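Local structure of putative pectin lyase (7CHU) at residues F158-S163 against V189-I194; N131-R136 against Q167-V172. The protein forms the trimeric tailspike of a deep-sea thermophilic bacteriophage and probably recognises or degrades polysaccharide on the host surface. One frame throughout, in Å; residues are numbered along the deposited sequence.

Contact 1 of 2, residues F158-S163 against V189-I194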
ATOM      1  N   PHE A 158       5.762  25.008  13.945  1.00 14.82           N
ATOM      2  CA  PHE A 158       5.354  24.119  15.027  1.00 16.90           C
ATOM      3  C   PHE A 158       6.560  23.283  15.425  1.00 17.79           C
ATOM      4  O   PHE A 158       7.061  22.501  14.611  1.00 13.87           O
ATOM      5  CB  PHE A 158       4.215  23.187  14.597  1.00 15.15           C
ATOM      6  CG  PHE A 158       2.907  23.872  14.379  1.00 16.94           C
ATOM      7  CD1 PHE A 158       2.337  24.652  15.379  1.00 18.64           C
ATOM      8  CD2 PHE A 158       2.221  23.704  13.184  1.00 18.33           C
ATOM      9  CE1 PHE A 158       1.110  25.266  15.178  1.00 21.22           C
ATOM     10  CE2 PHE A 158       0.997  24.311  12.980  1.00 18.93           C
ATOM     11  CZ  PHE A 158       0.440  25.096  13.968  1.00 16.09           C
ATOM     12  N   GLU A 159       6.969  23.387  16.693  1.00 13.74           N
ATOM     13  CA  GLU A 159       8.023  22.558  17.262  1.00 15.17           C
ATOM     14  C   GLU A 159       7.398  21.539  18.212  1.00 17.21           C
ATOM     15  O   GLU A 159       6.845  21.916  19.255  1.00 17.17           O
ATOM     16  CB  GLU A 159       9.063  23.423  17.998  1.00 14.78           C
ATOM     17  CG  GLU A 159      10.299  22.626  18.453  1.00 16.65           C
ATOM     18  CD  GLU A 159      11.257  23.412  19.394  1.00 22.88           C
ATOM     19  OE1 GLU A 159      10.796  24.238  20.214  1.00 27.01           O
ATOM     20  OE2 GLU A 159      12.484  23.183  19.332  1.00 27.43           O
ATOM     21  N   PHE A 160       7.512  20.252  17.868  1.00 13.19           N
ATOM     22  CA  PHE A 160       7.149  19.142  18.746  1.00 14.23           C
ATOM     23  C   PHE A 160       8.450  18.595  19.317  1.00 13.20           C
ATOM     24  O   PHE A 160       9.279  18.073  18.569  1.00 16.92           O
ATOM     25  CB  PHE A 160       6.402  18.019  18.004  1.00 13.61           C
ATOM     26  CG  PHE A 160       5.055  18.405  17.418  1.00 14.07           C
ATOM     27  CD1 PHE A 160       4.983  19.092  16.211  1.00 14.89           C
ATOM     28  CD2 PHE A 160       3.866  18.044  18.058  1.00 15.11           C
ATOM     29  CE1 PHE A 160       3.752  19.429  15.663  1.00 16.40           C
ATOM     30  CE2 PHE A 160       2.633  18.372  17.521  1.00 14.18           C
ATOM     31  CZ  PHE A 160       2.579  19.083  16.324  1.00 14.91           C
ATOM     32  N   VAL A 161       8.628  18.694  20.634  1.00 17.76           N
ATOM     33  CA  VAL A 161       9.822  18.184  21.312  1.00 16.08           C
ATOM     34  C   VAL A 161       9.440  18.027  22.781  1.00 17.56           C
ATOM     35  O   VAL A 161       8.704  18.872  23.297  1.00 15.25           O
ATOM     36  CB  VAL A 161      11.021  19.136  21.130  1.00 14.73           C
ATOM     37  CG1 VAL A 161      10.757  20.513  21.799  1.00 19.22           C
ATOM     38  CG2 VAL A 161      12.318  18.549  21.691  1.00 18.90           C
ATOM     39  N   PRO A 162       9.903  17.001  23.496  1.00 15.80           N
ATOM     40  CA  PRO A 162       9.562  16.909  24.922  1.00 17.23           C
ATOM     41  C   PRO A 162      10.211  18.042  25.692  1.00 22.33           C
ATOM     42  O   PRO A 162      11.359  18.405  25.437  1.00 18.04           O
ATOM     43  CB  PRO A 162      10.137  15.552  25.347  1.00 19.08           C
ATOM     44  CG  PRO A 162      11.238  15.262  24.310  1.00 19.03           C
ATOM     45  CD  PRO A 162      10.689  15.842  23.034  1.00 16.32           C
ATOM     46  N   SER A 163       9.467  18.601  26.659  1.00 20.57           N
ATOM     47  CA  SER A 163      10.075  19.613  27.513  1.00 23.55           C
ATOM     48  C   SER A 163      11.271  19.046  28.274  1.00 25.20           C
ATOM     49  O   SER A 163      12.252  19.757  28.502  1.00 27.28           O
ATOM     50  CB  SER A 163       9.036  20.179  28.483  1.00 28.63           C
ATOM     51  OG  SER A 163       8.476  19.151  29.295  1.00 26.17           O
ATOM     52  N   VAL A 189       7.584  22.260  10.092  1.00 12.86           N
ATOM     53  CA  VAL A 189       7.260  21.436  11.249  1.00 14.08           C
ATOM     54  C   VAL A 189       8.542  20.761  11.683  1.00 13.58           C
ATOM     55  O   VAL A 189       9.263  20.201  10.846  1.00 14.99           O
ATOM     56  CB  VAL A 189       6.189  20.368  10.929  1.00 16.52           C
ATOM     57  CG1 VAL A 189       5.997  19.420  12.119  1.00 12.91           C
ATOM     58  CG2 VAL A 189       4.881  21.017  10.496  1.00 15.32           C
ATOM     59  N   SER A 190       8.821  20.803  12.978  1.00 13.95           N
ATOM     60  CA  SER A 190       9.967  20.127  13.568  1.00 13.19           C
ATOM     61  C   SER A 190       9.491  19.065  14.540  1.00 13.80           C
ATOM     62  O   SER A 190       8.691  19.362  15.436  1.00 14.72           O
ATOM     63  CB  SER A 190      10.872  21.120  14.299  1.00 16.31           C
ATOM     64  OG  SER A 190      12.054  20.485  14.742  1.00 17.54           O
ATOM     65  N   LEU A 191      10.032  17.852  14.397  1.00 12.45           N
ATOM     66  CA  LEU A 191       9.705  16.702  15.235  1.00 14.02           C
ATOM     67  C   LEU A 191      10.987  16.160  15.853  1.00 15.98           C
ATOM     68  O   LEU A 191      11.963  15.909  15.138  1.00 16.16           O
ATOM     69  CB  LEU A 191       8.998  15.585  14.426  1.00 11.27           C
ATOM     70  CG  LEU A 191       7.784  15.928  13.546  1.00 14.17           C
ATOM     71  CD1 LEU A 191       7.185  14.651  12.877  1.00 13.70           C
ATOM     72  CD2 LEU A 191       6.696  16.653  14.340  1.00 13.64           C
ATOM     73  N   LYS A 192      10.996  15.976  17.176  1.00 12.54           N
ATOM     74  CA  LYS A 192      12.206  15.502  17.835  1.00 13.95           C
ATOM     75  C   LYS A 192      11.835  14.672  19.050  1.00 13.89           C
ATOM     76  O   LYS A 192      11.033  15.124  19.872  1.00 14.58           O
ATOM     77  CB  LYS A 192      13.104  16.670  18.271  1.00 17.85           C
ATOM     78  CG  LYS A 192      14.369  16.227  19.021  1.00 17.59           C
ATOM     79  CD  LYS A 192      15.341  17.380  19.178  1.00 21.10           C
ATOM     80  CE  LYS A 192      16.585  16.944  19.928  1.00 28.85           C
ATOM     81  NZ  LYS A 192      17.632  18.024  19.900  1.00 29.32           N
ATOM     82  N   LYS A 193      12.428  13.483  19.155  1.00 12.72           N
ATOM     83  CA  LYS A 193      12.249  12.585  20.303  1.00 14.04           C
ATOM     84  C   LYS A 193      10.774  12.251  20.511  1.00 18.36           C
ATOM     85  O   LYS A 193      10.239  12.274  21.626  1.00 15.91           O
ATOM     86  CB  LYS A 193      12.888  13.168  21.565  1.00 14.46           C
ATOM     87  CG  LYS A 193      14.414  13.047  21.543  1.00 19.17           C
ATOM     88  CD  LYS A 193      15.031  13.692  22.791  1.00 23.34           C
ATOM     89  CE  LYS A 193      16.546  13.745  22.710  1.00 20.52           C
ATOM     90  NZ  LYS A 193      17.117  12.386  22.780  1.00 28.50           N
ATOM     91  N   ILE A 194      10.111  11.935  19.404  1.00 14.20           N
ATOM     92  CA  ILE A 194       8.686  11.644  19.378  1.00 14.60           C
ATOM     93  C   ILE A 194       8.518  10.154  19.137  1.00 15.24           C
ATOM     94  O   ILE A 194       9.284   9.553  18.374  1.00 14.71           O
ATOM     95  CB  ILE A 194       7.983  12.462  18.279  1.00 18.17           C
ATOM     96  CG1 ILE A 194       7.924  13.937  18.652  1.00 19.58           C
ATOM     97  CG2 ILE A 194       6.605  11.911  17.948  1.00 19.23           C
ATOM     98  CD1 ILE A 194       7.323  14.757  17.509  1.00 20.63           C
TER
HETATM   99  O   HOH W   1      11.518  19.332  17.259  1.00 21.05           O
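Phe160 and Leu191 lie side by side on one face of two paired strands, their side chains pointing the same way, and touch where Leu191 CD2 reaches Phe160 CD1 at 3.5 Å. In both, CG stands anti to the carbonyl carbon and beside the backbone N (chi1 -64° in Phe160, -51° in Leu191), which keeps ring and isobutyl group inclined in the same sense. Further along the ring, CE1 meets Val189 CG1 at a slant; at the root of the side chain, Ile194 CD1 comes up to Phe160 CB at 3.4 Å. Val172 and Ile174 also pack on the Phe160 side chain, which is buried. The strands run parallel in register, as successive rungs of the right-handed parallel beta-helix expected of a pectate lyase-like fold, and this face looks into its core. Ser190 is gripped through both its peptide groups: its N donates to Phe158 O (2.9 Å), and its O accepts from Phe160 N (2.8 Å), both nearly straight. The next bond, Lys192 N to Phe160 O, is bent to 133° and weak; a water that also hydrogen-bonds Ser190 OG donates to Phe160 O. On the other side of the strands Glu159 turns to a salt bridge with Lys127. Beyond strand 159-160, Val161 CG2 runs alongside Lys192 CB, and the Pro162 ring crosses the Lys193 side chain at about a right angle, with CG and CD both 3.8 Å from Lys193 CB.

Contact 2 of 2, residues N131-R136 against Q167-V172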
ATOM      1  N   ASN A 131       4.903  20.582  23.747  1.00 17.90           N
ATOM      2  CA  ASN A 131       5.870  19.897  24.602  1.00 18.60           C
ATOM      3  C   ASN A 131       5.244  18.788  25.434  1.00 16.26           C
ATOM      4  O   ASN A 131       5.907  18.257  26.334  1.00 16.64           O
ATOM      5  CB  ASN A 131       6.570  20.869  25.566  1.00 23.21           C
ATOM      6  CG  ASN A 131       7.220  22.042  24.873  1.00 26.33           C
ATOM      7  OD1 ASN A 131       6.997  23.172  25.274  1.00 28.38           O
ATOM      8  ND2 ASN A 131       8.056  21.787  23.851  1.00 24.12           N
ATOM      9  N   LYS A 132       3.996  18.448  25.198  1.00 13.97           N
ATOM     10  CA  LYS A 132       3.329  17.430  25.996  1.00 17.20           C
ATOM     11  C   LYS A 132       2.719  16.376  25.083  1.00 13.91           C
ATOM     12  O   LYS A 132       2.362  16.666  23.941  1.00 14.58           O
ATOM     13  CB  LYS A 132       2.255  18.057  26.890  1.00 18.54           C
ATOM     14  CG  LYS A 132       2.857  18.968  27.962  1.00 23.81           C
ATOM     15  CD  LYS A 132       1.788  19.534  28.875  1.00 22.96           C
ATOM     16  CE  LYS A 132       2.406  20.491  29.884  1.00 31.70           C
ATOM     17  NZ  LYS A 132       1.368  21.104  30.761  1.00 28.32           N
ATOM     18  N   SER A 133       2.606  15.151  25.603  1.00 13.22           N
ATOM     19  CA  SER A 133       2.115  14.017  24.834  1.00 14.65           C
ATOM     20  C   SER A 133       0.610  14.123  24.570  1.00 18.15           C
ATOM     21  O   SER A 133      -0.128  14.837  25.262  1.00 15.29           O
ATOM     22  CB  SER A 133       2.393  12.702  25.569  1.00 15.55           C
ATOM     23  OG  SER A 133       3.770  12.390  25.538  1.00 16.31           O
ATOM     24  N   ASN A 134       0.166  13.378  23.553  1.00 14.14           N
ATOM     25  CA  ASN A 134      -1.252  13.185  23.228  1.00 16.06           C
ATOM     26  C   ASN A 134      -1.911  14.457  22.725  1.00 18.58           C
ATOM     27  O   ASN A 134      -3.100  14.681  22.948  1.00 20.50           O
ATOM     28  CB  ASN A 134      -2.027  12.621  24.425  1.00 15.12           C
ATOM     29  CG  ASN A 134      -1.450  11.311  24.898  1.00 17.98           C
ATOM     30  OD1 ASN A 134      -0.951  10.540  24.095  1.00 21.26           O
ATOM     31  ND2 ASN A 134      -1.502  11.056  26.183  1.00 19.70           N
ATOM     32  N   ILE A 135      -1.165  15.317  22.047  1.00 13.33           N
ATOM     33  CA  ILE A 135      -1.734  16.547  21.509  1.00 13.45           C
ATOM     34  C   ILE A 135      -1.798  16.402  19.994  1.00 16.75           C
ATOM     35  O   ILE A 135      -0.788  16.096  19.349  1.00 14.20           O
ATOM     36  CB  ILE A 135      -0.921  17.784  21.928  1.00 13.64           C
ATOM     37  CG1 ILE A 135      -1.070  18.032  23.436  1.00 18.06           C
ATOM     38  CG2 ILE A 135      -1.397  19.027  21.154  1.00 12.08           C
ATOM     39  CD1 ILE A 135      -0.443  19.382  23.929  1.00 13.41           C
ATOM     40  N   ARG A 136      -2.985  16.607  19.424  1.00 14.27           N
ATOM     41  CA  ARG A 136      -3.172  16.577  17.981  1.00 16.25           C
ATOM     42  C   ARG A 136      -3.654  17.943  17.517  1.00 13.13           C
ATOM     43  O   ARG A 136      -4.610  18.484  18.082  1.00 16.19           O
ATOM     44  CB  ARG A 136      -4.184  15.505  17.583  1.00 16.81           C
ATOM     45  CG  ARG A 136      -3.594  14.123  17.431  1.00 21.06           C
ATOM     46  CD  ARG A 136      -4.614  13.215  16.778  1.00 24.82           C
ATOM     47  NE  ARG A 136      -5.738  12.966  17.670  1.00 26.18           N
ATOM     48  CZ  ARG A 136      -7.005  12.860  17.281  1.00 26.29           C
ATOM     49  NH1 ARG A 136      -7.336  12.993  16.003  1.00 23.07           N
ATOM     50  NH2 ARG A 136      -7.951  12.628  18.181  1.00 26.95           N
ATOM     51  N   GLN A 167      13.003  12.068  28.395  1.00 25.75           N
ATOM     52  CA  GLN A 167      11.739  11.420  28.111  1.00 27.19           C
ATOM     53  C   GLN A 167      11.406  11.588  26.634  1.00 24.38           C
ATOM     54  O   GLN A 167      12.121  12.254  25.871  1.00 20.98           O
ATOM     55  CB  GLN A 167      10.597  12.016  28.953  1.00 24.79           C
ATOM     56  CG  GLN A 167      10.825  12.178  30.429  1.00 31.21           C
ATOM     57  CD  GLN A 167       9.496  12.222  31.154  1.00 31.44           C
ATOM     58  OE1 GLN A 167       8.634  11.365  30.924  1.00 35.75           O
ATOM     59  NE2 GLN A 167       9.302  13.232  31.997  1.00 29.47           N
ATOM     60  N   ARG A 168      10.273  11.030  26.240  1.00 20.81           N
ATOM     61  CA  ARG A 168       9.803  11.174  24.875  1.00 19.87           C
ATOM     62  C   ARG A 168       8.432  11.835  24.839  1.00 23.76           C
ATOM     63  O   ARG A 168       7.687  11.852  25.823  1.00 19.95           O
ATOM     64  CB  ARG A 168       9.775   9.819  24.194  1.00 22.16           C
ATOM     65  CG  ARG A 168      11.147   9.165  24.230  1.00 22.11           C
ATOM     66  CD  ARG A 168      11.199   7.959  23.359  1.00 20.31           C
ATOM     67  NE  ARG A 168      11.070   8.305  21.949  1.00 23.14           N
ATOM     68  CZ  ARG A 168      12.083   8.705  21.192  1.00 21.83           C
ATOM     69  NH1 ARG A 168      13.307   8.815  21.714  1.00 19.66           N
ATOM     70  NH2 ARG A 168      11.876   8.978  19.907  1.00 20.28           N
ATOM     71  N   LEU A 169       8.129  12.400  23.683  1.00 18.39           N
ATOM     72  CA  LEU A 169       6.803  12.891  23.368  1.00 19.22           C
ATOM     73  C   LEU A 169       6.067  11.802  22.604  1.00 18.31           C
ATOM     74  O   LEU A 169       6.578  11.326  21.587  1.00 15.41           O
ATOM     75  CB  LEU A 169       6.917  14.153  22.515  1.00 19.79           C
ATOM     76  CG  LEU A 169       5.763  15.119  22.605  1.00 20.00           C
ATOM     77  CD1 LEU A 169       5.705  15.630  24.028  1.00 24.61           C
ATOM     78  CD2 LEU A 169       6.020  16.251  21.639  1.00 22.51           C
ATOM     79  N   CYS A 170       4.869  11.423  23.066  1.00 11.92           N
ATOM     80  CA  CYS A 170       4.132  10.325  22.445  1.00 16.12           C
ATOM     81  C   CYS A 170       2.762  10.744  21.923  1.00 16.22           C
ATOM     82  O   CYS A 170       2.088  11.610  22.495  1.00 12.32           O
ATOM     83  CB  CYS A 170       3.951   9.157  23.421  1.00 16.19           C
ATOM     84  SG  CYS A 170       5.496   8.469  23.994  1.00 26.71           S
ATOM     85  N   PHE A 171       2.363  10.102  20.819  1.00 16.64           N
ATOM     86  CA  PHE A 171       1.003  10.210  20.274  1.00 13.98           C
ATOM     87  C   PHE A 171       0.636  11.648  19.915  1.00 17.97           C
ATOM     88  O   PHE A 171      -0.483  12.092  20.180  1.00 18.85           O
ATOM     89  CB  PHE A 171      -0.025   9.636  21.247  1.00 17.91           C
ATOM     90  CG  PHE A 171       0.249   8.213  21.664  1.00 17.75           C
ATOM     91  CD1 PHE A 171      -0.036   7.149  20.795  1.00 18.05           C
ATOM     92  CD2 PHE A 171       0.775   7.939  22.919  1.00 18.74           C
ATOM     93  CE1 PHE A 171       0.212   5.844  21.189  1.00 17.85           C
ATOM     94  CE2 PHE A 171       1.017   6.634  23.332  1.00 21.40           C
ATOM     95  CZ  PHE A 171       0.741   5.586  22.468  1.00 16.75           C
ATOM     96  N   VAL A 172       1.571  12.394  19.332  1.00 15.41           N
ATOM     97  CA  VAL A 172       1.280  13.736  18.826  1.00 13.82           C
ATOM     98  C   VAL A 172       0.977  13.645  17.336  1.00 15.69           C
ATOM     99  O   VAL A 172       1.234  12.632  16.687  1.00 15.07           O
ATOM    100  CB  VAL A 172       2.430  14.735  19.101  1.00 13.69           C
ATOM    101  CG1 VAL A 172       2.553  15.054  20.615  1.00 14.77           C
ATOM    102  CG2 VAL A 172       3.747  14.204  18.535  1.00 16.43           C
TER
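Ser133 meets the backbone of Cys170 through both atoms of its short side chain. CB sits 3.3 Å from Cys170 O, and OG, set beside its own backbone N by a chi1 of -72°, accepts a hydrogen bond from Cys170 N at 2.9 Å and 166°. The hydroxyl has a second hydrogen-bond partner in Asn106 O. Cys170 is thus held at both its peptide groups, because its O takes the N-H of Asn134 at 2.8 Å. Here a serine hydroxyl stands in for a backbone acceptor while the chain bends between two strands, at a corner where neighbouring coils of the parallel beta-helix are stacked. Asn134 and Phe171 occupy equivalent places on the two coils, and both have positive phi, the left-handed backbone conformation that turns the backbone through the corner on each coil. Their side chains run alongside each other in the same direction, with amide and ring planes 37° apart. Asn134 OD1 lies close to Phe171 CB and reaches CD2 at 3.3 Å, an oblique approach to the ring, while ND2 is bound to Asn107 O. Ser143 of a second subunit packs on both residues, placing this corner beside the trimer interface. Toward the core, Leu169 carries CD1 against the backbone, 3.3 Å from Lys132 C and nearly as close to Asn131 C. Val172 CG1 lies 3.7 Å from Lys132 O, and a CA-H...O contact joins Val172 CA to Ile135 O.

From the N terminus the chain passes through 131-136, 158-163, 167-172 and 189-194 in that order, so the two contacts cross rather than nest. Contact 2 closes a loop of 30 residues when 167-172 comes back against 131-136; contact 1 closes one of 25 residues when 189-194 returns to 158-163. Each loop therefore spans roughly one turn of the beta-helix, the second starting before the first has closed. The contacts' centres are about 9 Å apart, and they are bridged by probable hydrogen bonds from Leu169 N to Lys193 O and from Asn131 ND2 to Val161 O. Together they join a strand face of the beta-helix to its adjoining corner.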